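PDB 6OD8: putative aspartyl-tRNA synthetase from Leishmania major, which probably attaches L-aspartate to tRNA(Asp) at the expense of ATP, as a class II aminoacyl-tRNA synthetase. Local coordinates for residues S453-E462 against Q487-R498. Sequence-based numbering, arbitrary orientation.
Sequences SSARPFYTME and QRIHDPDLLLAR. With EDO (1,2-ethanediol), chain F; EDO (1,2-ethanediol), chain C.
Arg-498 grips Ser-453, Pro-457 and Glu-462, illustrating how one buried guanidinium can organise a backbone with little regular structure. Arg-498 holds Ser-453 end-on, NH1 meeting Ser-453 OG at 2.9 Å in a nearly straight bond (169°) and NH2 taking the carbonyl O. Arg-498 NE and NH2 close side-on upon Pro-457 O, NE at 3.1 Å; this oxygen also accepts from Thr-460 N within a type I turn. Arg-498 NH1 also forms a salt bridge of 2.8 Å to the anti lone pair of Glu-462 OE2, the carboxylate almost perpendicular to the guanidinium. In-plane partners should fix the guanidinium's rotation. Two ethanediol molecules hydrogen-bond both carboxylate oxygens, and one also accepts from Glu-462 N.

Beyond this cluster, the bonds Met-461 N to Gln-487 O (2.9 Å) and Ile-489 N to Tyr-459 O flank Thr-460 and Arg-488, whose backbones form a single beta bridge. Met-461, bent at chi2 (75°), lays CE 3.6 Å from Gln-487 NE2, whose amide is held by Val-63 and Ser-65 of the second subunit. Leu-495 CD1 packs on Phe-458 CD1 and Tyr-459 CB, and all three side chains meet Tyr-512 of helix 510-514. The contact thus joins helix 492-501 to strands 445-449, 472-477 and 480-487, antiparallel neighbours in the class II catalytic-domain sheet.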
loop_
_atom_site.group_PDB
_atom_site.type_symbol
_atom_site.label_atom_id
_atom_site.label_comp_id
_atom_site.label_asym_id
_atom_site.label_seq_id
_atom_site.Cartn_x
_atom_site.Cartn_y
_atom_site.Cartn_z
ATOM N N SER A 453 31.240 -6.469 -8.436
ATOM C CA SER A 453 30.973 -5.055 -8.668
ATOM C C SER A 453 30.435 -4.807 -10.074
ATOM O O SER A 453 29.564 -3.952 -10.278
ATOM C CB SER A 453 32.256 -4.261 -8.410
ATOM O OG SER A 453 32.374 -3.126 -9.261
ATOM N N SER A 454 30.926 -5.563 -11.056
ATOM C CA SER A 454 30.511 -5.362 -12.436
ATOM C C SER A 454 29.028 -5.651 -12.656
ATOM O O SER A 454 28.456 -5.160 -13.636
ATOM C CB SER A 454 31.363 -6.237 -13.362
ATOM O OG SER A 454 31.086 -7.602 -13.106
ATOM N N ALA A 455 28.388 -6.411 -11.765
ATOM C CA ALA A 455 26.978 -6.763 -11.907
ATOM C C ALA A 455 26.019 -5.837 -11.148
ATOM O O ALA A 455 24.801 -6.066 -11.179
ATOM C CB ALA A 455 26.755 -8.208 -11.445
ATOM N N ARG A 456 26.519 -4.816 -10.464
ATOM C CA ARG A 456 25.705 -4.030 -9.550
ATOM C C ARG A 456 25.653 -2.567 -9.970
ATOM O O ARG A 456 26.581 -2.061 -10.614
ATOM C CB ARG A 456 26.246 -4.123 -8.114
ATOM C CG ARG A 456 26.183 -5.522 -7.539
ATOM C CD ARG A 456 24.841 -6.199 -7.813
ATOM N NE ARG A 456 24.284 -6.721 -6.581
ATOM C CZ ARG A 456 23.362 -7.677 -6.495
ATOM N NH1 ARG A 456 22.884 -8.256 -7.584
ATOM N NH2 ARG A 456 22.932 -8.054 -5.303
ATOM N N PRO A 457 24.583 -1.857 -9.592
ATOM C CA PRO A 457 24.425 -0.445 -9.957
ATOM C C PRO A 457 25.472 0.451 -9.310
ATOM O O PRO A 457 26.157 0.079 -8.358
ATOM C CB PRO A 457 23.021 -0.107 -9.413
ATOM C CG PRO A 457 22.335 -1.373 -9.260
ATOM C CD PRO A 457 23.382 -2.394 -8.931
ATOM N N PHE A 458 25.534 1.691 -9.815
ATOM C CA PHE A 458 26.561 2.644 -9.401
ATOM C C PHE A 458 26.444 3.013 -7.922
ATOM O O PHE A 458 27.440 3.409 -7.310
ATOM C CB PHE A 458 26.497 3.915 -10.281
ATOM C CG PHE A 458 25.253 4.745 -10.068
ATOM C CD1 PHE A 458 25.277 5.846 -9.221
ATOM C CD2 PHE A 458 24.055 4.407 -10.692
ATOM C CE1 PHE A 458 24.133 6.593 -8.999
ATOM C CE2 PHE A 458 22.895 5.156 -10.479
ATOM C CZ PHE A 458 22.935 6.251 -9.632
ATOM N N TYR A 459 25.247 2.925 -7.340
ATOM C CA TYR A 459 25.046 3.293 -5.936
ATOM C C TYR A 459 25.374 2.165 -4.945
ATOM O O TYR A 459 25.176 2.344 -3.742
ATOM C CB TYR A 459 23.606 3.773 -5.703
ATOM C CG TYR A 459 22.518 2.904 -6.300
ATOM C CD1 TYR A 459 22.113 1.724 -5.675
ATOM C CD2 TYR A 459 21.891 3.265 -7.485
ATOM C CE1 TYR A 459 21.133 0.931 -6.222
ATOM C CE2 TYR A 459 20.880 2.474 -8.034
ATOM C CZ TYR A 459 20.521 1.316 -7.401
ATOM O OH TYR A 459 19.550 0.501 -7.923
ATOM N N THR A 460 25.886 1.026 -5.409
ATOM C CA THR A 460 26.206 -0.087 -4.511
ATOM C C THR A 460 27.594 0.095 -3.893
ATOM O O THR A 460 28.577 0.288 -4.618
ATOM C CB THR A 460 26.163 -1.396 -5.288
ATOM O OG1 THR A 460 24.898 -1.493 -5.952
ATOM C CG2 THR A 460 26.352 -2.590 -4.339
ATOM N N MET A 461 27.680 -0.011 -2.559
ATOM C CA MET A 461 28.965 0.107 -1.865
ATOM C C MET A 461 29.858 -1.091 -2.161
ATOM O O MET A 461 29.423 -2.240 -2.042
ATOM C CB MET A 461 28.747 0.228 -0.350
ATOM C CG MET A 461 30.042 0.454 0.467
ATOM S SD MET A 461 30.690 2.122 0.320
ATOM C CE MET A 461 29.594 2.987 1.488
ATOM N N GLU A 462 31.113 -0.821 -2.552
ATOM C CA GLU A 462 32.084 -1.885 -2.797
ATOM C C GLU A 462 32.682 -2.407 -1.481
ATOM O O GLU A 462 32.731 -1.704 -0.470
ATOM C CB GLU A 462 33.206 -1.374 -3.718
ATOM C CG GLU A 462 32.738 -1.122 -5.158
ATOM C CD GLU A 462 33.624 -0.140 -5.921
ATOM O OE1 GLU A 462 34.702 0.239 -5.406
ATOM O OE2 GLU A 462 33.238 0.257 -7.046
ATOM N N GLN A 487 24.152 -2.416 0.819
ATOM C CA GLN A 487 24.540 -1.111 1.335
ATOM C C GLN A 487 24.727 -0.132 0.179
ATOM O O GLN A 487 25.377 -0.450 -0.832
ATOM C CB GLN A 487 25.843 -1.210 2.145
ATOM C CG GLN A 487 26.271 0.143 2.708
ATOM C CD GLN A 487 27.594 0.114 3.486
ATOM O OE1 GLN A 487 28.306 -0.897 3.518
ATOM N NE2 GLN A 487 27.910 1.227 4.142
ATOM N N ARG A 488 24.196 1.084 0.345
ATOM C CA ARG A 488 24.379 2.138 -0.644
ATOM C C ARG A 488 25.640 2.943 -0.340
ATOM O O ARG A 488 26.162 2.927 0.777
ATOM C CB ARG A 488 23.186 3.101 -0.666
ATOM C CG ARG A 488 21.806 2.432 -0.500
ATOM C CD ARG A 488 21.527 1.392 -1.577
ATOM N NE ARG A 488 20.178 0.843 -1.389
ATOM C CZ ARG A 488 19.684 -0.225 -2.003
ATOM N NH1 ARG A 488 20.410 -0.946 -2.870
ATOM N NH2 ARG A 488 18.444 -0.584 -1.722
ATOM N N ILE A 489 26.077 3.718 -1.327
ATOM C CA ILE A 489 27.194 4.645 -1.144
ATOM C C ILE A 489 26.605 5.943 -0.602
ATOM O O ILE A 489 25.869 6.640 -1.312
ATOM C CB ILE A 489 27.953 4.885 -2.454
ATOM C CG1 ILE A 489 28.554 3.572 -2.982
ATOM C CG2 ILE A 489 29.040 5.951 -2.265
ATOM C CD1 ILE A 489 29.293 3.720 -4.315
ATOM N N HIS A 490 26.911 6.276 0.653
ATOM C CA HIS A 490 26.321 7.477 1.242
ATOM C C HIS A 490 27.258 8.673 1.157
ATOM O O HIS A 490 26.879 9.780 1.558
ATOM C CB HIS A 490 25.886 7.221 2.697
ATOM C CG HIS A 490 26.999 6.787 3.591
ATOM N ND1 HIS A 490 27.584 5.540 3.502
ATOM C CD2 HIS A 490 27.653 7.440 4.582
ATOM C CE1 HIS A 490 28.550 5.446 4.398
ATOM N NE2 HIS A 490 28.622 6.588 5.059
ATOM N N ASP A 491 28.461 8.481 0.601
ATOM C CA ASP A 491 29.404 9.569 0.402
ATOM C C ASP A 491 29.251 10.133 -1.003
ATOM O O ASP A 491 29.458 9.392 -1.976
ATOM C CB ASP A 491 30.835 9.082 0.586
ATOM C CG ASP A 491 31.851 10.182 0.339
ATOM O OD1 ASP A 491 32.047 10.991 1.257
ATOM O OD2 ASP A 491 32.445 10.239 -0.769
ATOM N N PRO A 492 28.968 11.433 -1.162
ATOM C CA PRO A 492 28.728 11.973 -2.517
ATOM C C PRO A 492 29.891 11.783 -3.479
ATOM O O PRO A 492 29.674 11.516 -4.672
ATOM C CB PRO A 492 28.461 13.461 -2.253
ATOM C CG PRO A 492 28.094 13.540 -0.809
ATOM C CD PRO A 492 28.869 12.470 -0.124
ATOM N N ASP A 493 31.129 11.933 -3.001
ATOM C CA ASP A 493 32.261 11.886 -3.919
ATOM C C ASP A 493 32.523 10.470 -4.401
ATOM O O ASP A 493 32.783 10.256 -5.596
ATOM C CB ASP A 493 33.497 12.491 -3.253
ATOM C CG ASP A 493 33.319 13.968 -2.957
ATOM O OD1 ASP A 493 33.522 14.785 -3.878
ATOM O OD2 ASP A 493 32.921 14.309 -1.819
ATOM N N LEU A 494 32.440 9.481 -3.499
ATOM C CA LEU A 494 32.622 8.101 -3.942
ATOM C C LEU A 494 31.476 7.651 -4.830
ATOM O O LEU A 494 31.671 6.811 -5.720
ATOM C CB LEU A 494 32.765 7.168 -2.747
ATOM C CG LEU A 494 34.167 7.118 -2.148
ATOM C CD1 LEU A 494 34.179 6.194 -0.949
ATOM C CD2 LEU A 494 35.183 6.659 -3.195
ATOM N N LEU A 495 30.275 8.192 -4.600
ATOM C CA LEU A 495 29.143 7.856 -5.450
ATOM C C LEU A 495 29.351 8.374 -6.874
ATOM O O LEU A 495 29.069 7.666 -7.845
ATOM C CB LEU A 495 27.858 8.415 -4.817
ATOM C CG LEU A 495 26.531 8.276 -5.545
ATOM C CD1 LEU A 495 26.096 6.827 -5.614
ATOM C CD2 LEU A 495 25.477 9.111 -4.835
ATOM N N LEU A 496 29.879 9.589 -7.021
ATOM C CA LEU A 496 30.213 10.071 -8.363
ATOM C C LEU A 496 31.355 9.258 -8.971
ATOM O O LEU A 496 31.342 8.954 -10.171
ATOM C CB LEU A 496 30.563 11.561 -8.314
ATOM C CG LEU A 496 29.415 12.542 -8.036
ATOM C CD1 LEU A 496 29.957 13.922 -7.704
ATOM C CD2 LEU A 496 28.455 12.618 -9.223
ATOM N N ALA A 497 32.335 8.875 -8.151
ATOM C CA ALA A 497 33.465 8.101 -8.653
ATOM C C ALA A 497 33.026 6.732 -9.169
ATOM O O ALA A 497 33.519 6.271 -10.208
ATOM C CB ALA A 497 34.522 7.958 -7.559
ATOM N N ARG A 498 32.115 6.052 -8.461
ATOM C CA ARG A 498 31.684 4.747 -8.957
ATOM C C ARG A 498 30.849 4.900 -10.228
ATOM O O ARG A 498 31.003 4.117 -11.175
ATOM C CB ARG A 498 30.930 3.961 -7.878
ATOM C CG ARG A 498 30.533 2.529 -8.332
ATOM C CD ARG A 498 29.961 1.624 -7.216
ATOM N NE ARG A 498 29.164 0.536 -7.790
ATOM C CZ ARG A 498 29.683 -0.566 -8.328
ATOM N NH1 ARG A 498 31.000 -0.750 -8.331
ATOM N NH2 ARG A 498 28.897 -1.493 -8.848
HETATM C C1 EDO F . 34.438 2.782 -2.637
HETATM O O1 EDO F . 35.116 1.581 -3.057
HETATM C C2 EDO F . 32.988 2.458 -2.258
HETATM O O2 EDO F . 32.329 1.787 -3.342
HETATM C C1 EDO C . 35.258 3.400 -7.882
HETATM O O1 EDO C . 33.907 2.998 -7.607
HETATM C C2 EDO C . 36.185 2.924 -6.763
HETATM O O2 EDO C . 36.593 1.569 -6.996
HETATM O O HOH W 1 22.597 -1.524 -4.620
#